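PDB 7AM1: protein SSD1 from Saccharomyces cerevisiae S288C, which binds mRNA untranslated regions and represses translation, as a non-enzymatic member of the RNase II family with an alternative RNA recognition site. Local coordinates for residues F378-R383 with L390-H395; L739-S744 with R776-H781. One frame throughout, in Å; residues are numbered along the deposited sequence.

Interaction 1 (F378-R383 with L390-H395); sequences FALHVR and LELGCH
His-381 lies between Glu-391 and His-395, and all three project from one face of an antiparallel hairpin. Both partners meet the edge of its ring. NE2 of His-381 donates to OE2 of Glu-391 at 2.7 Å, close to the ring plane. The carboxylate accepts with its anti lone pair and is turned 65° from the ring. On the other side, ND1 of His-381 bonds to NE2 of His-395 at 3.0 Å. The two imidazoles meet rim to rim, with planes 23° apart. His-381 CG sits between the backbone N and the carbonyl carbon (chi1 77°), which brings the ring over segment 390-395. It then covers Gly-393, whose CA lies 3.8 Å from the His-381 ring centroid in a CH-pi contact. Gly-393 has no side chain, which lets the ring lie this close. His-395 ND1 is bonded in turn to Ser-450, so the polar chain runs on into the next strand.

The opposite face is apolar. Val-382 CG2 presses tightly on Leu-392 CD1 at 3.3 Å, and Leu-380 CD2 meets Cys-394 SG at 3.6 Å. Backbone bonds join the pairs Ala-379/His-395, His-381/Gly-393 and Arg-383/Glu-391.

The hairpin is central in the RNB-domain sheet, between strands 367-370 and 446-456. Helices 495-510 and 544-568 pack on its apolar face, while Phe-358 and Tyr-364 meet the His-381 ring on the other.

Interaction 2 (L739-S744 with R776-H781); sequences LQVYES and RVLELH
Val-741 CG1 presses on Leu-778 CB at 3.3 Å, tighter than a usual carbon contact. With its CG anti to the backbone N (chi1 170°), Leu-778 carries CD1 to the carbonyls of the loop that follows Val-741. Leu-778 CD1 lies 3.3 Å from Glu-743 O and 3.7 Å from Tyr-742 O.

Val-741 O sits over one face of the Arg-776 guanidinium, 3.2 Å from Arg-776 NH2, with too poor an angle for a hydrogen bond. Gln-740 OE1 is 2.9 Å from Arg-776 NH2, but the angle is again poor. The amide and guanidinium planes are 30° apart. Arg-776 is poorly ordered, and the firmer partner of its NH2 is Glu-885, by a salt bridge.

Gln-740 bends back at chi2 (-68°), and its NE2 donates to Leu-739 O at 2.8 Å. This bond restrains the amide beside the arginine. With a leucine here, which has no amide, Leu-739 O is likely to be left without this donor and the guanidinium less steadied on that side.

Further out, Lys-591 and Phe-595 of helix 582-595 touch Gln-740, and Phe-771 touches Val-741. A classic beta bulge at Leu-739 and Gln-740, set against Asp-747, distorts the end of strand 732-741; a G1 bulge at Arg-776 and Val-777 leads into strand 777-782. Both segments belong to the DIS3L2-like C-terminal region, of the OB clan, and join two beta sheets there.

How the interactions relate
From the N terminus, the chain first reaches interaction 1, which closes a short hairpin turn between neighbouring strands of the RNB-domain sheet. It then runs through the long helices of that domain before entering the DIS3L2-like C-terminal region. There interaction 2 closes a longer loop: strands 745-750, 755-760 and 766-772 lie between its two segments, and the contact links two different sheets. The interactions follow in series, neither nested nor crossed. They lie on opposite sides of the chain's centre. The centres of interaction 1 and interaction 2 are about 53 Å apart, and the nearest atoms of interaction 1 and interaction 2 about 33 Å apart. Each ties together its own region, and they do not touch.

Interaction 1 (F378-R383 with L390-H395)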
ATOM      1  N   PHE A 378      -8.204 -14.105 -16.717  1.00 42.24           N
ATOM      2  CA  PHE A 378      -9.558 -13.582 -16.813  1.00 42.86           C
ATOM      3  C   PHE A 378      -9.879 -13.322 -18.273  1.00 42.36           C
ATOM      4  O   PHE A 378      -9.039 -12.805 -19.014  1.00 42.15           O
ATOM      5  CB  PHE A 378      -9.696 -12.296 -16.003  1.00 42.91           C
ATOM      6  CG  PHE A 378     -11.080 -11.725 -15.991  1.00 42.66           C
ATOM      7  CD1 PHE A 378     -12.054 -12.280 -15.183  1.00 43.81           C
ATOM      8  CD2 PHE A 378     -11.398 -10.616 -16.755  1.00 41.61           C
ATOM      9  CE1 PHE A 378     -13.323 -11.752 -15.148  1.00 44.53           C
ATOM     10  CE2 PHE A 378     -12.665 -10.082 -16.715  1.00 42.25           C
ATOM     11  CZ  PHE A 378     -13.627 -10.651 -15.910  1.00 43.45           C
ATOM     12  N   ALA A 379     -11.085 -13.702 -18.688  1.00 42.02           N
ATOM     13  CA  ALA A 379     -11.526 -13.528 -20.063  1.00 41.60           C
ATOM     14  C   ALA A 379     -12.986 -13.098 -20.062  1.00 42.28           C
ATOM     15  O   ALA A 379     -13.729 -13.350 -19.109  1.00 41.83           O
ATOM     16  CB  ALA A 379     -11.332 -14.814 -20.874  1.00 42.02           C
ATOM     17  N   LEU A 380     -13.398 -12.457 -21.156  1.00 42.31           N
ATOM     18  CA  LEU A 380     -14.735 -11.901 -21.254  1.00 42.93           C
ATOM     19  C   LEU A 380     -15.336 -12.180 -22.621  1.00 41.46           C
ATOM     20  O   LEU A 380     -14.616 -12.348 -23.610  1.00 40.67           O
ATOM     21  CB  LEU A 380     -14.730 -10.375 -21.069  1.00 45.95           C
ATOM     22  CG  LEU A 380     -14.474  -9.755 -19.705  1.00 49.25           C
ATOM     23  CD1 LEU A 380     -14.231  -8.260 -19.886  1.00 49.24           C
ATOM     24  CD2 LEU A 380     -15.644 -10.021 -18.770  1.00 50.83           C
ATOM     25  N   HIS A 381     -16.665 -12.204 -22.671  1.00 41.34           N
ATOM     26  CA  HIS A 381     -17.372 -12.088 -23.935  1.00 41.53           C
ATOM     27  C   HIS A 381     -18.594 -11.213 -23.714  1.00 41.89           C
ATOM     28  O   HIS A 381     -19.100 -11.096 -22.595  1.00 41.35           O
ATOM     29  CB  HIS A 381     -17.779 -13.448 -24.529  1.00 42.99           C
ATOM     30  CG  HIS A 381     -18.965 -14.094 -23.878  1.00 43.86           C
ATOM     31  ND1 HIS A 381     -18.845 -15.100 -22.944  1.00 43.80           N
ATOM     32  CD2 HIS A 381     -20.294 -13.923 -24.076  1.00 45.01           C
ATOM     33  CE1 HIS A 381     -20.049 -15.505 -22.577  1.00 44.59           C
ATOM     34  NE2 HIS A 381     -20.945 -14.803 -23.246  1.00 44.71           N
ATOM     35  N   VAL A 382     -19.031 -10.562 -24.784  1.00 44.46           N
ATOM     36  CA  VAL A 382     -20.302  -9.853 -24.812  1.00 45.81           C
ATOM     37  C   VAL A 382     -21.049 -10.381 -26.027  1.00 46.44           C
ATOM     38  O   VAL A 382     -20.464 -10.531 -27.105  1.00 45.82           O
ATOM     39  CB  VAL A 382     -20.126  -8.324 -24.881  1.00 48.82           C
ATOM     40  CG1 VAL A 382     -21.444  -7.654 -25.216  1.00 51.98           C
ATOM     41  CG2 VAL A 382     -19.580  -7.789 -23.579  1.00 49.01           C
ATOM     42  N   ARG A 383     -22.321 -10.694 -25.850  1.00 48.79           N
ATOM     43  CA  ARG A 383     -23.085 -11.323 -26.914  1.00 51.47           C
ATOM     44  C   ARG A 383     -24.480 -10.732 -26.894  1.00 52.36           C
ATOM     45  O   ARG A 383     -25.040 -10.476 -25.826  1.00 52.63           O
ATOM     46  CB  ARG A 383     -23.092 -12.850 -26.731  1.00 53.41           C
ATOM     47  CG  ARG A 383     -23.866 -13.654 -27.758  1.00 57.36           C
ATOM     48  CD  ARG A 383     -23.661 -15.147 -27.489  1.00 59.45           C
ATOM     49  NE  ARG A 383     -24.439 -16.006 -28.376  1.00 63.40           N
ATOM     50  CZ  ARG A 383     -25.672 -16.432 -28.129  1.00 66.50           C
ATOM     51  NH1 ARG A 383     -26.291 -16.083 -27.009  1.00 68.33           N
ATOM     52  NH2 ARG A 383     -26.284 -17.214 -29.003  1.00 67.89           N
ATOM     53  N   LEU A 390     -28.681  -8.502 -23.669  1.00 54.46           N
ATOM     54  CA  LEU A 390     -27.278  -8.780 -23.931  1.00 53.60           C
ATOM     55  C   LEU A 390     -26.758  -9.748 -22.877  1.00 49.98           C
ATOM     56  O   LEU A 390     -27.410 -10.017 -21.864  1.00 50.99           O
ATOM     57  CB  LEU A 390     -26.443  -7.495 -23.921  1.00 56.91           C
ATOM     58  CG  LEU A 390     -26.887  -6.346 -24.824  1.00 62.18           C
ATOM     59  CD1 LEU A 390     -25.944  -5.157 -24.668  1.00 63.44           C
ATOM     60  CD2 LEU A 390     -26.952  -6.793 -26.275  1.00 64.22           C
ATOM     61  N   GLU A 391     -25.562 -10.266 -23.123  1.00 46.23           N
ATOM     62  CA  GLU A 391     -24.913 -11.198 -22.213  1.00 45.99           C
ATOM     63  C   GLU A 391     -23.463 -10.784 -22.028  1.00 44.85           C
ATOM     64  O   GLU A 391     -22.738 -10.602 -23.009  1.00 46.13           O
ATOM     65  CB  GLU A 391     -24.999 -12.625 -22.757  1.00 48.39           C
ATOM     66  CG  GLU A 391     -24.165 -13.634 -22.017  1.00 49.95           C
ATOM     67  CD  GLU A 391     -24.448 -15.045 -22.480  1.00 52.71           C
ATOM     68  OE1 GLU A 391     -25.616 -15.476 -22.373  1.00 54.87           O
ATOM     69  OE2 GLU A 391     -23.511 -15.717 -22.956  1.00 53.18           O
ATOM     70  N   LEU A 392     -23.052 -10.621 -20.774  1.00 43.72           N
ATOM     71  CA  LEU A 392     -21.653 -10.406 -20.421  1.00 42.80           C
ATOM     72  C   LEU A 392     -21.170 -11.657 -19.694  1.00 42.00           C
ATOM     73  O   LEU A 392     -21.636 -11.954 -18.588  1.00 42.02           O
ATOM     74  CB  LEU A 392     -21.473  -9.170 -19.546  1.00 43.15           C
ATOM     75  CG  LEU A 392     -20.018  -8.904 -19.147  1.00 42.89           C
ATOM     76  CD1 LEU A 392     -19.249  -8.319 -20.321  1.00 41.75           C
ATOM     77  CD2 LEU A 392     -19.929  -8.011 -17.922  1.00 44.43           C
ATOM     78  N   GLY A 393     -20.267 -12.402 -20.323  1.00 41.47           N
ATOM     79  CA  GLY A 393     -19.663 -13.573 -19.705  1.00 41.05           C
ATOM     80  C   GLY A 393     -18.321 -13.225 -19.108  1.00 40.83           C
ATOM     81  O   GLY A 393     -17.482 -12.591 -19.754  1.00 41.66           O
ATOM     82  N   CYS A 394     -18.112 -13.644 -17.858  1.00 41.63           N
ATOM     83  CA  CYS A 394     -16.891 -13.369 -17.109  1.00 40.95           C
ATOM     84  C   CYS A 394     -16.279 -14.692 -16.679  1.00 40.82           C
ATOM     85  O   CYS A 394     -16.889 -15.434 -15.904  1.00 42.24           O
ATOM     86  CB  CYS A 394     -17.193 -12.476 -15.906  1.00 40.69           C
ATOM     87  SG  CYS A 394     -18.088 -10.970 -16.364  1.00 41.66           S
ATOM     88  N   HIS A 395     -15.080 -14.987 -17.181  1.00 38.66           N
ATOM     89  CA  HIS A 395     -14.480 -16.310 -17.070  1.00 38.92           C
ATOM     90  C   HIS A 395     -13.155 -16.218 -16.330  1.00 39.68           C
ATOM     91  O   HIS A 395     -12.303 -15.390 -16.674  1.00 37.15           O
ATOM     92  CB  HIS A 395     -14.254 -16.930 -18.453  1.00 40.91           C
ATOM     93  CG  HIS A 395     -15.410 -16.759 -19.393  1.00 41.45           C
ATOM     94  ND1 HIS A 395     -16.577 -17.483 -19.284  1.00 42.22           N
ATOM     95  CD2 HIS A 395     -15.572 -15.942 -20.462  1.00 41.95           C
ATOM     96  CE1 HIS A 395     -17.408 -17.123 -20.246  1.00 43.14           C
ATOM     97  NE2 HIS A 395     -16.824 -16.187 -20.975  1.00 42.59           N
TER

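Interaction 2 (L739-S744 with R776-H781)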
ATOM      1  N   LEU A 739      -0.659  20.425   1.237  1.00 40.15           N
ATOM      2  CA  LEU A 739      -1.797  19.628   1.684  1.00 39.65           C
ATOM      3  C   LEU A 739      -2.210  19.936   3.115  1.00 40.26           C
ATOM      4  O   LEU A 739      -3.409  19.988   3.409  1.00 40.18           O
ATOM      5  CB  LEU A 739      -1.465  18.139   1.547  1.00 39.85           C
ATOM      6  CG  LEU A 739      -2.616  17.144   1.699  1.00 42.14           C
ATOM      7  CD1 LEU A 739      -3.756  17.479   0.758  1.00 43.58           C
ATOM      8  CD2 LEU A 739      -2.117  15.728   1.441  1.00 42.45           C
ATOM      9  N   GLN A 740      -1.242  20.150   4.008  1.00 39.63           N
ATOM     10  CA  GLN A 740      -1.510  20.485   5.398  1.00 41.07           C
ATOM     11  C   GLN A 740      -0.439  21.450   5.889  1.00 42.67           C
ATOM     12  O   GLN A 740       0.729  21.341   5.507  1.00 40.67           O
ATOM     13  CB  GLN A 740      -1.529  19.236   6.294  1.00 41.45           C
ATOM     14  CG  GLN A 740      -2.783  18.364   6.170  1.00 42.82           C
ATOM     15  CD  GLN A 740      -4.027  19.043   6.716  1.00 44.22           C
ATOM     16  OE1 GLN A 740      -4.262  19.066   7.924  1.00 44.98           O
ATOM     17  NE2 GLN A 740      -4.824  19.606   5.825  1.00 44.80           N
ATOM     18  N   VAL A 741      -0.840  22.375   6.754  1.00 47.66           N
ATOM     19  CA  VAL A 741       0.072  23.339   7.355  1.00 50.06           C
ATOM     20  C   VAL A 741       0.103  23.103   8.857  1.00 48.27           C
ATOM     21  O   VAL A 741      -0.932  22.850   9.482  1.00 49.85           O
ATOM     22  CB  VAL A 741      -0.345  24.789   7.034  1.00 55.01           C
ATOM     23  CG1 VAL A 741       0.538  25.773   7.777  1.00 56.97           C
ATOM     24  CG2 VAL A 741      -0.256  25.041   5.539  1.00 55.83           C
ATOM     25  N   TYR A 742       1.300  23.175   9.430  1.00 43.34           N
ATOM     26  CA  TYR A 742       1.501  22.999  10.858  1.00 43.40           C
ATOM     27  C   TYR A 742       2.295  24.186  11.393  1.00 46.11           C
ATOM     28  O   TYR A 742       2.677  25.095  10.652  1.00 44.79           O
ATOM     29  CB  TYR A 742       2.216  21.676  11.157  1.00 41.40           C
ATOM     30  CG  TYR A 742       1.617  20.477  10.453  1.00 42.07           C
ATOM     31  CD1 TYR A 742       0.424  19.914  10.887  1.00 43.39           C
ATOM     32  CD2 TYR A 742       2.244  19.911   9.351  1.00 41.67           C
ATOM     33  CE1 TYR A 742      -0.128  18.812  10.243  1.00 43.42           C
ATOM     34  CE2 TYR A 742       1.705  18.814   8.702  1.00 41.28           C
ATOM     35  CZ  TYR A 742       0.519  18.266   9.152  1.00 42.10           C
ATOM     36  OH  TYR A 742      -0.018  17.176   8.502  1.00 41.10           O
ATOM     37  N   GLU A 743       2.551  24.161  12.703  1.00 52.48           N
ATOM     38  CA  GLU A 743       3.199  25.285  13.368  1.00 57.23           C
ATOM     39  C   GLU A 743       4.633  25.501  12.889  1.00 53.73           C
ATOM     40  O   GLU A 743       5.101  26.645  12.837  1.00 55.87           O
ATOM     41  CB  GLU A 743       3.161  25.066  14.883  1.00 64.72           C
ATOM     42  CG  GLU A 743       3.792  23.764  15.343  1.00 70.17           C
ATOM     43  CD  GLU A 743       3.955  23.703  16.847  1.00 76.71           C
ATOM     44  OE1 GLU A 743       3.426  24.602  17.539  1.00 79.63           O
ATOM     45  OE2 GLU A 743       4.614  22.758  17.333  1.00 78.88           O
ATOM     46  N   SER A 744       5.354  24.432  12.542  1.00 46.62           N
ATOM     47  CA  SER A 744       6.748  24.587  12.136  1.00 43.33           C
ATOM     48  C   SER A 744       7.091  23.681  10.957  1.00 40.35           C
ATOM     49  O   SER A 744       8.270  23.377  10.737  1.00 39.19           O
ATOM     50  CB  SER A 744       7.666  24.328  13.346  1.00 43.86           C
ATOM     51  OG  SER A 744       9.041  24.422  13.014  1.00 44.15           O
ATOM     52  N   ARG A 776      -5.082  28.531   9.301  1.00 82.33           N
ATOM     53  CA  ARG A 776      -4.226  27.495   8.723  1.00 82.55           C
ATOM     54  C   ARG A 776      -3.214  28.116   7.754  1.00 76.09           C
ATOM     55  O   ARG A 776      -3.132  27.756   6.578  1.00 78.10           O
ATOM     56  CB  ARG A 776      -5.078  26.425   8.030  1.00 87.83           C
ATOM     57  CG  ARG A 776      -6.216  25.870   8.886  1.00 91.77           C
ATOM     58  CD  ARG A 776      -5.731  24.792   9.854  1.00 93.70           C
ATOM     59  NE  ARG A 776      -5.123  23.671   9.134  1.00 93.94           N
ATOM     60  CZ  ARG A 776      -4.377  22.720   9.689  1.00 94.53           C
ATOM     61  NH1 ARG A 776      -4.118  22.735  10.991  1.00 95.25           N
ATOM     62  NH2 ARG A 776      -3.887  21.747   8.933  1.00 94.15           N
ATOM     63  N   VAL A 777      -2.422  29.046   8.280  1.00 66.97           N
ATOM     64  CA  VAL A 777      -1.441  29.778   7.484  1.00 59.71           C
ATOM     65  C   VAL A 777      -0.135  29.828   8.260  1.00 54.37           C
ATOM     66  O   VAL A 777      -0.108  30.244   9.424  1.00 53.80           O
ATOM     67  CB  VAL A 777      -1.912  31.205   7.143  1.00 60.71           C
ATOM     68  CG1 VAL A 777      -0.763  32.021   6.569  1.00 60.86           C
ATOM     69  CG2 VAL A 777      -3.064  31.157   6.157  1.00 61.49           C
ATOM     70  N   LEU A 778       0.946  29.409   7.613  1.00 50.46           N
ATOM     71  CA  LEU A 778       2.282  29.437   8.186  1.00 49.74           C
ATOM     72  C   LEU A 778       3.094  30.494   7.456  1.00 49.93           C
ATOM     73  O   LEU A 778       3.187  30.470   6.225  1.00 47.39           O
ATOM     74  CB  LEU A 778       2.940  28.061   8.073  1.00 48.08           C
ATOM     75  CG  LEU A 778       4.426  27.945   8.396  1.00 47.94           C
ATOM     76  CD1 LEU A 778       4.653  28.112   9.881  1.00 48.27           C
ATOM     77  CD2 LEU A 778       4.947  26.598   7.917  1.00 47.46           C
ATOM     78  N   GLU A 779       3.661  31.429   8.207  1.00 56.05           N
ATOM     79  CA  GLU A 779       4.467  32.501   7.636  1.00 59.30           C
ATOM     80  C   GLU A 779       5.929  32.221   7.957  1.00 57.33           C
ATOM     81  O   GLU A 779       6.336  32.260   9.124  1.00 60.67           O
ATOM     82  CB  GLU A 779       4.021  33.864   8.159  1.00 64.82           C
ATOM     83  CG  GLU A 779       2.632  34.253   7.674  1.00 68.65           C
ATOM     84  CD  GLU A 779       2.279  35.699   7.967  1.00 72.77           C
ATOM     85  OE1 GLU A 779       3.031  36.359   8.718  1.00 73.71           O
ATOM     86  OE2 GLU A 779       1.251  36.174   7.437  1.00 75.08           O
ATOM     87  N   LEU A 780       6.705  31.923   6.920  1.00 49.19           N
ATOM     88  CA  LEU A 780       8.134  31.694   7.054  1.00 44.19           C
ATOM     89  C   LEU A 780       8.863  33.029   6.948  1.00 43.21           C
ATOM     90  O   LEU A 780       8.628  33.794   6.008  1.00 42.63           O
ATOM     91  CB  LEU A 780       8.626  30.731   5.972  1.00 41.41           C
ATOM     92  CG  LEU A 780       7.897  29.390   5.833  1.00 40.25           C
ATOM     93  CD1 LEU A 780       8.444  28.598   4.650  1.00 39.39           C
ATOM     94  CD2 LEU A 780       8.006  28.567   7.105  1.00 39.31           C
ATOM     95  N   HIS A 781       9.744  33.305   7.906  1.00 44.76           N
ATOM     96  CA  HIS A 781      10.597  34.493   7.861  1.00 45.55           C
ATOM     97  C   HIS A 781      11.973  34.026   7.403  1.00 45.07           C
ATOM     98  O   HIS A 781      12.743  33.455   8.181  1.00 46.32           O
ATOM     99  CB  HIS A 781      10.644  35.192   9.213  1.00 46.93           C
ATOM    100  CG  HIS A 781       9.337  35.804   9.615  1.00 48.58           C
ATOM    101  ND1 HIS A 781       9.245  37.024  10.248  1.00 50.13           N
ATOM    102  CD2 HIS A 781       8.067  35.355   9.475  1.00 48.76           C
ATOM    103  CE1 HIS A 781       7.974  37.303  10.478  1.00 51.10           C
ATOM    104  NE2 HIS A 781       7.238  36.306  10.019  1.00 50.03           N
TER